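Local coordinates for protein beta-fructofuranosidase (Arthrobacter, PDB 3WPU) that belongs to the levansucrase/invertase family of the beta-fructosidase clan, whose members are built round a five-bladed beta-propeller, at residues G92-F97 with G134-G139; D32-Q37 with L281-G286; N400-G403 with P409-N412; Y350-S355 with H423-G428; L141-G146 with T217-V222. One frame throughout, in Å; residues are numbered along the deposited sequence.

Contact 1 (G92-F97 with G134-G139)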
# COMPACT_ATOMS: atom_id res chain seq x y z
N GLY A 92 -9.21 -20.89 10.15
CA GLY A 92 -7.89 -21.44 10.37
C GLY A 92 -6.86 -21.10 9.32
O GLY A 92 -5.74 -21.60 9.40
N TRP A 93 -7.21 -20.25 8.36
CA TRP A 93 -6.30 -19.93 7.25
C TRP A 93 -6.08 -18.43 7.09
O TRP A 93 -7.04 -17.67 6.94
CB TRP A 93 -6.86 -20.45 5.93
CG TRP A 93 -7.03 -21.92 5.88
CD1 TRP A 93 -8.17 -22.61 6.14
CD2 TRP A 93 -6.04 -22.88 5.51
NE1 TRP A 93 -7.96 -23.95 5.98
CE2 TRP A 93 -6.65 -24.15 5.59
CE3 TRP A 93 -4.70 -22.81 5.16
CZ2 TRP A 93 -5.97 -25.32 5.31
CZ3 TRP A 93 -4.02 -23.98 4.87
CH2 TRP A 93 -4.65 -25.21 4.94
N GLU A 94 -4.81 -18.01 7.10
CA GLU A 94 -4.45 -16.63 6.72
C GLU A 94 -4.58 -16.60 5.19
O GLU A 94 -4.18 -17.57 4.53
CB GLU A 94 -3.04 -16.25 7.14
CG GLU A 94 -2.88 -16.13 8.64
CD GLU A 94 -1.51 -15.69 9.08
OE1 GLU A 94 -0.52 -15.79 8.31
OE2 GLU A 94 -1.41 -15.26 10.25
N ILE A 95 -5.11 -15.50 4.65
CA ILE A 95 -5.39 -15.32 3.23
C ILE A 95 -4.88 -13.95 2.81
O ILE A 95 -5.17 -12.93 3.46
CB ILE A 95 -6.91 -15.40 2.93
CG1 ILE A 95 -7.46 -16.79 3.22
CG2 ILE A 95 -7.19 -14.98 1.48
CD1 ILE A 95 -8.96 -16.83 3.34
N ILE A 96 -4.08 -13.92 1.75
CA ILE A 96 -3.62 -12.66 1.15
C ILE A 96 -3.94 -12.62 -0.33
O ILE A 96 -4.11 -13.67 -0.99
CB ILE A 96 -2.12 -12.42 1.38
CG1 ILE A 96 -1.31 -13.55 0.73
CG2 ILE A 96 -1.84 -12.26 2.87
CD1 ILE A 96 0.19 -13.37 0.79
N PHE A 97 -4.03 -11.39 -0.83
CA PHE A 97 -4.21 -11.11 -2.25
C PHE A 97 -2.97 -10.44 -2.77
O PHE A 97 -2.38 -9.60 -2.07
CB PHE A 97 -5.40 -10.18 -2.46
CG PHE A 97 -6.73 -10.83 -2.19
CD1 PHE A 97 -7.36 -11.57 -3.18
CD2 PHE A 97 -7.34 -10.68 -0.97
CE1 PHE A 97 -8.58 -12.16 -2.95
CE2 PHE A 97 -8.57 -11.27 -0.74
CZ PHE A 97 -9.19 -12.01 -1.72
N GLY A 134 8.01 -18.59 4.04
CA GLY A 134 6.73 -18.09 4.60
C GLY A 134 5.63 -19.13 4.62
O GLY A 134 4.60 -18.96 5.29
N GLY A 135 5.82 -20.22 3.88
CA GLY A 135 4.87 -21.33 3.90
C GLY A 135 3.53 -21.08 3.21
O GLY A 135 2.54 -21.75 3.49
N TRP A 136 3.50 -20.10 2.29
CA TRP A 136 2.27 -19.78 1.56
C TRP A 136 1.99 -20.79 0.47
O TRP A 136 2.93 -21.21 -0.24
CB TRP A 136 2.34 -18.38 0.92
CG TRP A 136 2.41 -17.26 1.89
CD1 TRP A 136 3.52 -16.58 2.26
CD2 TRP A 136 1.33 -16.69 2.64
NE1 TRP A 136 3.22 -15.62 3.16
CE2 TRP A 136 1.88 -15.66 3.44
CE3 TRP A 136 -0.03 -16.94 2.72
CZ2 TRP A 136 1.12 -14.88 4.28
CZ3 TRP A 136 -0.81 -16.16 3.57
CH2 TRP A 136 -0.22 -15.14 4.34
N THR A 137 0.73 -21.15 0.31
CA THR A 137 0.26 -21.91 -0.85
C THR A 137 -0.41 -20.95 -1.84
O THR A 137 -1.27 -20.15 -1.46
CB THR A 137 -0.74 -23.01 -0.44
OG1 THR A 137 -0.12 -23.94 0.46
CG2 THR A 137 -1.27 -23.74 -1.65
N TYR A 138 -0.02 -21.04 -3.10
CA TYR A 138 -0.58 -20.21 -4.17
C TYR A 138 -1.92 -20.79 -4.59
O TYR A 138 -2.02 -21.96 -5.02
CB TYR A 138 0.38 -20.13 -5.36
CG TYR A 138 -0.15 -19.28 -6.48
CD1 TYR A 138 -0.65 -17.99 -6.24
CD2 TYR A 138 -0.17 -19.74 -7.79
CE1 TYR A 138 -1.14 -17.21 -7.26
CE2 TYR A 138 -0.67 -18.97 -8.81
CZ TYR A 138 -1.15 -17.70 -8.56
OH TYR A 138 -1.64 -16.93 -9.60
N GLY A 139 -2.98 -20.00 -4.42
CA GLY A 139 -4.32 -20.46 -4.74
C GLY A 139 -4.77 -20.24 -6.18
O GLY A 139 -5.83 -20.74 -6.58
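I96 meets the indole of W136 with CG1 held between its own backbone N and carbonyl carbon (chi1 61°). The chain then runs extended to CD1, which lands over the six-membered ring. W136 does its part with CG anti to the carbonyl carbon and the indole swung well out of the side-chain plane (chi2 101°), so that one flat face is turned to strand 93-102. The CH-pi contact is nearly vertical: I96 CD1 sits 3.7 Å from the centroid of the W136 six-membered ring and 4° off its normal. The other branch works beside it, with I96 CG2 3.6 Å from W136 CH2 at the outer corner of the indole.

E94, two residues back and on the same side of the strand, meets the edge with its carbonyl O, near the ring plane and 3.8 Å from W136 CZ3; its OE1 comes to 4.0 Å from W136 CH2. That carboxylate is held by others: OE1 forms a salt bridge with R121 and OE2 accepts from the backbone N of A486. The indole NE1 donates to A482 O, which probably helps to set the rotation of the ring.

Nothing polar is exchanged between 92-97 and 134-139, and the nearest CA atoms, those of I95 and W136, are 9.0 Å apart. Strand 115-122 runs between them, pairing antiparallel with both, and its F119 touches I96 and W136 alike. A side chain reaching over the middle strand to the next-but-one fits the antiparallel meander of a beta-propeller blade.

Contact 2 (D32-Q37 with L281-G286)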
# COMPACT_ATOMS: atom_id res chain seq x y z
N ASP A 32 9.31 21.10 2.66
CA ASP A 32 9.23 19.83 3.42
C ASP A 32 10.15 18.79 2.75
O ASP A 32 11.01 18.20 3.40
CB ASP A 32 7.77 19.30 3.44
CG ASP A 32 6.81 20.15 4.30
OD1 ASP A 32 7.27 20.91 5.18
OD2 ASP A 32 5.58 19.99 4.09
N ALA A 33 9.97 18.60 1.46
CA ALA A 33 10.70 17.58 0.74
C ALA A 33 12.21 17.84 0.75
O ALA A 33 13.02 16.89 0.70
CB ALA A 33 10.16 17.44 -0.68
N ARG A 34 12.62 19.10 0.85
CA ARG A 34 14.06 19.41 0.88
C ARG A 34 14.72 19.01 2.18
O ARG A 34 15.94 18.87 2.25
CB ARG A 34 14.34 20.88 0.49
CG ARG A 34 14.09 21.13 -0.98
CD ARG A 34 14.24 22.59 -1.39
NE ARG A 34 15.59 23.11 -1.20
CZ ARG A 34 15.93 24.40 -1.24
NH1 ARG A 34 15.01 25.35 -1.42
NH2 ARG A 34 17.20 24.76 -1.04
N GLN A 35 13.93 18.74 3.22
CA GLN A 35 14.48 18.18 4.45
C GLN A 35 15.16 16.82 4.20
O GLN A 35 16.10 16.47 4.89
CB GLN A 35 13.40 18.01 5.50
CG GLN A 35 12.63 19.27 5.87
CD GLN A 35 13.51 20.48 6.09
OE1 GLN A 35 14.31 20.52 7.03
NE2 GLN A 35 13.34 21.46 5.25
N LEU A 36 14.68 16.08 3.22
CA LEU A 36 15.28 14.79 2.84
C LEU A 36 16.75 14.96 2.49
O LEU A 36 17.58 14.09 2.81
CB LEU A 36 14.51 14.15 1.66
CG LEU A 36 13.02 13.83 1.88
CD1 LEU A 36 12.29 13.60 0.58
CD2 LEU A 36 12.87 12.64 2.81
N GLN A 37 17.09 16.05 1.82
CA GLN A 37 18.51 16.31 1.50
C GLN A 37 19.29 16.76 2.74
O GLN A 37 20.46 16.43 2.92
CB GLN A 37 18.64 17.36 0.39
CG GLN A 37 17.98 16.92 -0.89
CD GLN A 37 17.86 18.04 -1.89
OE1 GLN A 37 18.83 18.80 -2.12
NE2 GLN A 37 16.68 18.17 -2.49
N LEU A 281 5.22 25.53 -2.72
CA LEU A 281 6.65 25.71 -2.40
C LEU A 281 6.88 25.63 -0.89
O LEU A 281 7.77 24.92 -0.41
CB LEU A 281 7.20 27.00 -3.00
CG LEU A 281 7.74 26.88 -4.41
CD1 LEU A 281 6.72 26.34 -5.39
CD2 LEU A 281 8.24 28.26 -4.84
N GLY A 282 6.01 26.30 -0.13
CA GLY A 282 5.93 26.12 1.32
C GLY A 282 7.01 26.77 2.18
O GLY A 282 7.14 26.44 3.35
N TYR A 283 7.78 27.69 1.62
CA TYR A 283 8.90 28.29 2.36
C TYR A 283 8.37 29.26 3.39
O TYR A 283 7.37 29.93 3.18
CB TYR A 283 9.89 29.00 1.43
CG TYR A 283 10.55 27.99 0.53
CD1 TYR A 283 11.49 27.12 1.05
CD2 TYR A 283 10.13 27.82 -0.78
CE1 TYR A 283 12.08 26.15 0.24
CE2 TYR A 283 10.70 26.84 -1.60
CZ TYR A 283 11.65 26.01 -1.08
OH TYR A 283 12.22 25.02 -1.86
N ARG A 284 9.06 29.30 4.51
CA ARG A 284 8.81 30.37 5.50
C ARG A 284 9.28 31.67 4.89
O ARG A 284 10.31 31.72 4.20
CB ARG A 284 9.54 30.08 6.79
CG ARG A 284 9.22 28.71 7.36
CD ARG A 284 9.81 28.51 8.72
NE ARG A 284 9.59 27.13 9.17
CZ ARG A 284 9.69 26.71 10.43
NH1 ARG A 284 9.93 27.56 11.44
NH2 ARG A 284 9.50 25.41 10.71
N GLN A 285 8.49 32.73 5.06
CA GLN A 285 8.82 33.98 4.38
C GLN A 285 10.21 34.46 4.80
O GLN A 285 10.55 34.45 5.98
CB GLN A 285 7.78 35.07 4.67
CG GLN A 285 7.92 36.20 3.64
CD GLN A 285 7.05 37.41 3.91
OE1 GLN A 285 7.05 38.40 3.15
NE2 GLN A 285 6.32 37.36 4.99
N GLY A 286 11.01 34.84 3.81
CA GLY A 286 12.34 35.37 4.07
C GLY A 286 13.44 34.32 4.04
O GLY A 286 14.61 34.66 4.05
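The guanidinium of R34 takes the phenol oxygen of Y283 at its edge, exactly in plane. The aromatic ring behind that oxygen is steeply turned, its plane 69° from that of the guanidinium, so the two groups meet neither stacked nor flat on. One face of the Y283 ring carries L281 O, 3.7 Å above the plane and offset toward the rim.

A single hydrogen bond joins the segments. R34 NH1 donates to Y283 OH over 2.8 Å, and at 167° the bond is close to straight. The bend at chi3 (63°) turns the guanidinium to bring NH1 onto the oxygen; CD lies near it too, 3.2 Å from Y283 OH. The phenol oxygen is gripped twice, since E291 OE1 hydrogen-bonds to it as well; a carboxylate there would probably polarise the hydroxyl and strengthen it as an acceptor for the arginine. R34 NH1 has a second acceptor too, the carbonyl O of Y289.

Y283 follows G282, the residue with positive phi at which the chain leaves helix 278-281. Further ties are close by: the backbone of L281 bonds to A31, and Y283 packs on P8, R30 and A31 of the N-terminal part of the chain.

Helix 30-38 comes directly after strand 26-27, which lies at one edge of the sheet made by 245-250, 260-266, 305-313 and 321-331. The loop holding Y283 is part of the long connection between 260-266 and 305-313. The contact is a surface arginine-tyrosine bond that joins the N-terminal helix to an excursion from the sheet its strand completes, a sheet consistent with one blade of the beta-propeller.

Contact 3 (N400-G403 with P409-N412)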
# COMPACT_ATOMS: atom_id res chain seq x y z
N ASN A 400 24.08 11.03 -2.59
CA ASN A 400 25.22 11.65 -3.25
C ASN A 400 25.55 11.02 -4.60
O ASN A 400 26.39 11.55 -5.32
CB ASN A 400 26.46 11.60 -2.35
CG ASN A 400 26.19 12.18 -0.98
OD1 ASN A 400 26.21 11.47 0.03
ND2 ASN A 400 25.89 13.45 -0.95
N PHE A 401 24.87 9.94 -4.96
CA PHE A 401 25.05 9.28 -6.25
C PHE A 401 23.71 9.08 -6.95
O PHE A 401 22.63 9.10 -6.31
CB PHE A 401 25.79 7.96 -6.06
CG PHE A 401 27.17 8.13 -5.49
CD1 PHE A 401 28.22 8.49 -6.31
CD2 PHE A 401 27.40 7.99 -4.14
CE1 PHE A 401 29.49 8.69 -5.80
CE2 PHE A 401 28.66 8.17 -3.61
CZ PHE A 401 29.71 8.53 -4.44
N LEU A 402 23.78 8.98 -8.27
CA LEU A 402 22.59 8.76 -9.09
C LEU A 402 21.86 7.49 -8.63
O LEU A 402 22.47 6.53 -8.16
CB LEU A 402 22.97 8.66 -10.57
CG LEU A 402 23.64 9.90 -11.20
CD1 LEU A 402 23.98 9.62 -12.65
CD2 LEU A 402 22.73 11.12 -11.10
N GLY A 403 20.54 7.50 -8.75
CA GLY A 403 19.73 6.39 -8.28
C GLY A 403 19.76 5.16 -9.18
O GLY A 403 19.49 4.06 -8.72
N PRO A 409 21.27 -0.89 -12.25
CA PRO A 409 21.76 -0.20 -11.07
C PRO A 409 22.92 0.72 -11.37
O PRO A 409 23.76 0.40 -12.22
CB PRO A 409 22.20 -1.34 -10.14
CG PRO A 409 21.42 -2.51 -10.59
CD PRO A 409 21.22 -2.35 -12.06
N ASP A 410 22.97 1.85 -10.69
CA ASP A 410 24.12 2.75 -10.81
C ASP A 410 25.37 2.17 -10.14
O ASP A 410 25.33 1.65 -9.04
CB ASP A 410 23.80 4.12 -10.20
CG ASP A 410 24.90 5.14 -10.46
OD1 ASP A 410 24.82 5.87 -11.48
OD2 ASP A 410 25.81 5.25 -9.62
N PHE A 411 26.50 2.30 -10.83
CA PHE A 411 27.78 1.86 -10.31
C PHE A 411 28.11 2.23 -8.85
O PHE A 411 28.72 1.44 -8.14
CB PHE A 411 28.88 2.43 -11.23
CG PHE A 411 30.24 1.90 -10.92
CD1 PHE A 411 31.08 2.56 -10.02
CD2 PHE A 411 30.69 0.73 -11.52
CE1 PHE A 411 32.34 2.07 -9.73
CE2 PHE A 411 31.95 0.24 -11.23
CZ PHE A 411 32.77 0.90 -10.33
N ASN A 412 27.69 3.41 -8.39
CA ASN A 412 28.06 3.90 -7.06
C ASN A 412 26.91 3.86 -6.03
O ASN A 412 27.02 4.41 -4.94
CB ASN A 412 28.55 5.34 -7.17
CG ASN A 412 29.91 5.44 -7.83
OD1 ASN A 412 30.05 6.05 -8.89
ND2 ASN A 412 30.91 4.85 -7.22
O HOH W 1 21.10 1.96 -8.54
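F401 offers the face of its ring to N412, and this CH-pi contact is the main apolar element. N412 CB lies 3.7 Å from the centroid of the F401 ring, 29° off the normal, and displaced toward one side, where it comes to 3.3 Å from F401 CD1. The amide beyond it is tilted only 32° from the ring plane and follows the same face outward; its ND2 is bonded to S46 OG.

Van der Waals contacts tie L402 to D410. D410 CB rests against L402 O at 3.4 Å, and the carboxylate, turned away from the D410 backbone N, brings OD1 alongside L402 CB at 3.5 Å. The carbonyl of L402 has its hydrogen bond elsewhere, from Q413 NE2.

D410 is also the first residue of an Asx turn. N412 N donates to D410 OD2 across 2.9 Å at 164°, arriving on the anti side of the oxygen and well above the carboxylate plane. The turn rounds the chain at F411 and helps to place N412 over F401. It lies on the long irregular connection between strands 391-394 and 423-425, at the surface of the propeller.

Water provides the polar bridge between the segments: one molecule donates to G403 O (2.7 Å) and accepts from D410 N (2.9 Å). R47 meets the second segment from outside, bonding to the backbone of N412 and donating from NE to F411 O.

Contact 4 (Y350-S355 with H423-G428)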
# COMPACT_ATOMS: atom_id res chain seq x y z
N TYR A 350 -2.63 8.79 10.62
CA TYR A 350 -1.37 8.67 9.87
C TYR A 350 -1.72 8.30 8.43
O TYR A 350 -2.38 7.29 8.19
CB TYR A 350 -0.48 7.59 10.46
CG TYR A 350 0.17 7.99 11.75
CD1 TYR A 350 1.42 8.62 11.77
CD2 TYR A 350 -0.49 7.83 12.97
CE1 TYR A 350 2.01 9.03 12.96
CE2 TYR A 350 0.11 8.23 14.17
CZ TYR A 350 1.35 8.83 14.16
OH TYR A 350 1.94 9.26 15.35
N LEU A 351 -1.26 9.11 7.48
CA LEU A 351 -1.44 8.79 6.09
C LEU A 351 -0.06 8.31 5.65
O LEU A 351 0.90 9.05 5.79
CB LEU A 351 -1.85 10.03 5.30
CG LEU A 351 -1.69 9.99 3.78
CD1 LEU A 351 -2.44 8.83 3.18
CD2 LEU A 351 -2.08 11.30 3.13
N PHE A 352 0.01 7.07 5.19
CA PHE A 352 1.24 6.52 4.62
C PHE A 352 1.08 6.33 3.12
O PHE A 352 0.05 5.89 2.64
CB PHE A 352 1.61 5.19 5.27
CG PHE A 352 2.03 5.29 6.70
CD1 PHE A 352 3.25 5.89 7.04
CD2 PHE A 352 1.21 4.81 7.72
CE1 PHE A 352 3.67 5.94 8.34
CE2 PHE A 352 1.63 4.88 9.03
CZ PHE A 352 2.84 5.47 9.35
N THR A 353 2.15 6.62 2.38
CA THR A 353 2.14 6.46 0.95
C THR A 353 3.55 6.03 0.55
O THR A 353 4.46 6.09 1.36
CB THR A 353 1.65 7.77 0.26
OG1 THR A 353 1.43 7.55 -1.14
CG2 THR A 353 2.64 8.91 0.49
N ILE A 354 3.65 5.56 -0.67
CA ILE A 354 4.91 5.04 -1.23
C ILE A 354 5.33 5.88 -2.41
O ILE A 354 4.48 6.24 -3.22
CB ILE A 354 4.69 3.58 -1.71
CG1 ILE A 354 3.81 2.78 -0.71
CG2 ILE A 354 6.03 2.93 -1.97
CD1 ILE A 354 4.32 2.73 0.70
N SER A 355 6.64 6.12 -2.59
CA SER A 355 7.13 6.86 -3.75
C SER A 355 8.47 6.32 -4.21
O SER A 355 9.21 5.74 -3.42
CB SER A 355 7.27 8.34 -3.43
OG SER A 355 7.20 9.11 -4.59
N HIS A 423 5.17 -1.02 -0.12
CA HIS A 423 5.10 -1.34 1.28
C HIS A 423 3.67 -1.14 1.79
O HIS A 423 2.88 -0.34 1.25
CB HIS A 423 5.96 -0.39 2.09
CG HIS A 423 7.40 -0.35 1.70
ND1 HIS A 423 7.84 0.03 0.46
CD2 HIS A 423 8.51 -0.58 2.44
CE1 HIS A 423 9.17 0.02 0.44
NE2 HIS A 423 9.59 -0.35 1.63
N TYR A 424 3.36 -1.87 2.84
CA TYR A 424 2.04 -1.79 3.46
C TYR A 424 2.24 -1.92 4.96
O TYR A 424 2.86 -2.88 5.43
CB TYR A 424 1.16 -2.92 2.91
CG TYR A 424 -0.21 -2.92 3.55
CD1 TYR A 424 -1.21 -2.08 3.11
CD2 TYR A 424 -0.47 -3.75 4.62
CE1 TYR A 424 -2.45 -2.03 3.73
CE2 TYR A 424 -1.71 -3.74 5.25
CZ TYR A 424 -2.69 -2.90 4.80
OH TYR A 424 -3.96 -2.87 5.40
N VAL A 425 1.70 -0.95 5.71
CA VAL A 425 1.86 -0.89 7.16
C VAL A 425 0.70 -1.64 7.83
O VAL A 425 -0.47 -1.33 7.61
CB VAL A 425 1.91 0.57 7.67
CG1 VAL A 425 2.27 0.58 9.14
CG2 VAL A 425 2.91 1.39 6.85
N MET A 426 1.07 -2.62 8.65
CA MET A 426 0.18 -3.55 9.30
C MET A 426 0.08 -3.19 10.77
O MET A 426 0.88 -2.41 11.29
CB MET A 426 0.74 -4.97 9.15
CG MET A 426 0.99 -5.32 7.70
SD MET A 426 1.43 -7.04 7.35
CE MET A 426 3.04 -7.12 8.14
N PRO A 427 -0.88 -3.81 11.47
CA PRO A 427 -1.02 -3.51 12.89
C PRO A 427 0.29 -3.73 13.67
O PRO A 427 1.08 -4.64 13.36
CB PRO A 427 -2.12 -4.47 13.33
CG PRO A 427 -2.95 -4.63 12.09
CD PRO A 427 -1.92 -4.75 11.00
N GLY A 428 0.53 -2.82 14.62
CA GLY A 428 1.74 -2.83 15.42
C GLY A 428 2.98 -2.32 14.70
O GLY A 428 4.10 -2.52 15.17
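F352 and I354 look across at V425 and H423 between two antiparallel sheets, one containing strand 348-355 and the other strand 423-425. That is consistent with consecutive blades of a beta-propeller meeting through side chains; no hydrogen bond joins the segments.

F352 and V425 are set at about a right angle. The ring presents a face, and V425 CG2 stands over it, 4.2 Å from the centroid of the F352 ring and 22° off the normal. The methyl is offset toward the rim, its nearest ring atom being F352 CD2 at 3.9 Å. V425 keeps CG1 anti to the backbone N (chi1 -172°), which leaves CG2 as the branch turned to the phenylalanine. Behind V425 its backbone N is bound by Q341 OE1, from a strand next to 348-355, a polar tie between the same two sheets.

I354 and H423 lie aslant. The isoleucine bends back at chi2 (-56°) and brings CD1 beside the histidine backbone and its CB, at 3.8 Å from H423 CB. The imidazole stays more distant, obliquely placed to I354 CG2. V370, from strand 369-375, touches both F352 and H423.

Burial here has a polar price: H423 ND1 and H423 O have no hydrogen-bonding partner in the model, and the atom lying closest to that carbonyl oxygen across the contact is I354 CD1, at 3.4 Å.

Contact 5 (L141-G146 with T217-V222)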
# COMPACT_ATOMS: atom_id res chain seq x y z
N LEU A 141 -5.60 -17.60 -9.58
CA LEU A 141 -6.16 -16.31 -9.92
C LEU A 141 -7.53 -16.17 -9.30
O LEU A 141 -8.28 -17.14 -9.20
CB LEU A 141 -6.25 -16.15 -11.42
CG LEU A 141 -4.89 -16.17 -12.15
CD1 LEU A 141 -5.09 -16.13 -13.65
CD2 LEU A 141 -4.05 -14.98 -11.69
N VAL A 142 -7.86 -14.95 -8.92
CA VAL A 142 -9.19 -14.65 -8.37
C VAL A 142 -10.28 -14.69 -9.43
O VAL A 142 -11.38 -15.24 -9.19
CB VAL A 142 -9.18 -13.31 -7.64
CG1 VAL A 142 -10.61 -12.86 -7.28
CG2 VAL A 142 -8.30 -13.41 -6.40
N PHE A 143 -10.00 -14.09 -10.58
CA PHE A 143 -11.01 -13.86 -11.61
C PHE A 143 -10.90 -14.83 -12.78
O PHE A 143 -9.82 -15.05 -13.33
CB PHE A 143 -10.91 -12.43 -12.12
CG PHE A 143 -11.30 -11.40 -11.11
CD1 PHE A 143 -12.62 -11.25 -10.73
CD2 PHE A 143 -10.33 -10.58 -10.51
CE1 PHE A 143 -12.97 -10.28 -9.82
CE2 PHE A 143 -10.68 -9.62 -9.60
CZ PHE A 143 -12.00 -9.46 -9.24
N LYS A 144 -12.04 -15.36 -13.20
CA LYS A 144 -12.09 -16.11 -14.46
C LYS A 144 -11.84 -15.16 -15.63
O LYS A 144 -12.16 -13.97 -15.56
CB LYS A 144 -13.43 -16.82 -14.63
CG LYS A 144 -13.68 -17.90 -13.59
CD LYS A 144 -15.11 -18.43 -13.69
CE LYS A 144 -15.39 -19.46 -12.61
NZ LYS A 144 -14.58 -20.69 -12.82
N GLU A 145 -11.25 -15.68 -16.70
CA GLU A 145 -10.99 -14.87 -17.89
C GLU A 145 -12.21 -14.07 -18.33
O GLU A 145 -13.32 -14.59 -18.38
CB GLU A 145 -10.57 -15.78 -19.05
CG GLU A 145 -9.94 -15.03 -20.22
CD GLU A 145 -8.44 -14.92 -20.10
OE1 GLU A 145 -7.74 -15.75 -20.73
OE2 GLU A 145 -7.96 -14.03 -19.35
N GLY A 146 -11.99 -12.77 -18.60
CA GLY A 146 -13.00 -11.89 -19.15
C GLY A 146 -13.86 -11.20 -18.12
O GLY A 146 -14.51 -10.20 -18.45
N THR A 217 -14.81 -18.51 -3.94
CA THR A 217 -15.96 -18.67 -4.79
C THR A 217 -16.49 -17.26 -5.08
O THR A 217 -16.10 -16.29 -4.42
CB THR A 217 -17.05 -19.55 -4.12
OG1 THR A 217 -17.56 -18.92 -2.94
CG2 THR A 217 -16.49 -20.93 -3.76
N GLY A 218 -17.34 -17.15 -6.10
CA GLY A 218 -17.93 -15.88 -6.48
C GLY A 218 -16.98 -15.08 -7.35
O GLY A 218 -16.35 -15.64 -8.23
N PHE A 219 -16.87 -13.78 -7.12
CA PHE A 219 -16.05 -12.91 -7.97
C PHE A 219 -16.47 -13.01 -9.44
O PHE A 219 -15.66 -13.06 -10.35
CB PHE A 219 -14.56 -13.20 -7.76
CG PHE A 219 -14.09 -12.94 -6.35
CD1 PHE A 219 -14.13 -11.64 -5.83
CD2 PHE A 219 -13.64 -13.97 -5.54
CE1 PHE A 219 -13.69 -11.40 -4.54
CE2 PHE A 219 -13.19 -13.73 -4.26
CZ PHE A 219 -13.25 -12.45 -3.74
N ASN A 220 -17.78 -13.05 -9.63
CA ASN A 220 -18.40 -13.21 -10.94
C ASN A 220 -18.87 -11.90 -11.55
O ASN A 220 -19.10 -11.80 -12.74
CB ASN A 220 -19.59 -14.21 -10.88
CG ASN A 220 -20.52 -13.97 -9.70
OD1 ASN A 220 -21.52 -13.25 -9.80
ND2 ASN A 220 -20.19 -14.57 -8.57
N LYS A 221 -19.04 -10.89 -10.68
CA LYS A 221 -19.61 -9.61 -11.03
C LYS A 221 -18.66 -8.52 -10.55
O LYS A 221 -18.20 -8.59 -9.42
CB LYS A 221 -20.94 -9.47 -10.28
CG LYS A 221 -21.66 -8.15 -10.47
CD LYS A 221 -22.21 -8.06 -11.86
CE LYS A 221 -23.16 -6.86 -12.02
NZ LYS A 221 -23.41 -6.68 -13.49
N VAL A 222 -18.38 -7.55 -11.41
CA VAL A 222 -17.55 -6.38 -11.05
C VAL A 222 -18.39 -5.11 -11.13
O VAL A 222 -19.06 -4.87 -12.14
CB VAL A 222 -16.33 -6.27 -11.96
CG1 VAL A 222 -15.50 -5.05 -11.60
CG2 VAL A 222 -15.50 -7.55 -11.88
O HOH W 2 -14.46 -15.16 -11.64
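Between the loop that leaves strand 137-141 and the edge of the neighbouring meander, V142 and F143 pack against F219 of strand 213-226. V142 CG1 sits in the corner made by two aromatic faces. It lies over the F219 ring, 3.8 Å from its centroid and 3.6 Å from F219 CG, and its other neighbour is the ring of F143, whose centre it overlies 3.9 Å above the plane. With CG1 anti to the backbone N (chi1 169°), that methyl is the one directed at the rings.

The two rings form an offset edge-to-face pair, the edge of F219 toward the face of F143, with planes at 76° and centroids 6.0 Å apart. The edge of F143 meets the backbone instead: F219 O lies near its plane. F219 O also accepts from a water, at 2.7 Å, that in turn accepts from K144 N at 2.9 Å. V222 CG2 adds a looser contact with F143, and L177 of strand 174-184 touches both V142 and F219.

Such apolar filling of the seam between one antiparallel meander and the next is consistent with the packing of neighbouring blades in a beta-propeller.

How the contacts relate
Contacts 1 and 5 belong together. They touch where F97 CE1 packs on V142 CG2 at 3.7 Å, and both reach the same large sheet, with centres 19 Å apart. Contact 4 is the most central, about 6 Å from the centre of the chain, and its nearest atoms come to about 8 Å from contact 1 and from contact 2. Contact 2 lies across the chain's centre from contacts 1 and 5, with centres 44 and 47 Å away, yet along the sequence both are nested in the loop it closes. Contact 3 is nested within contact 4 but sits nearer contact 2 in space, about 7 Å between nearest atoms.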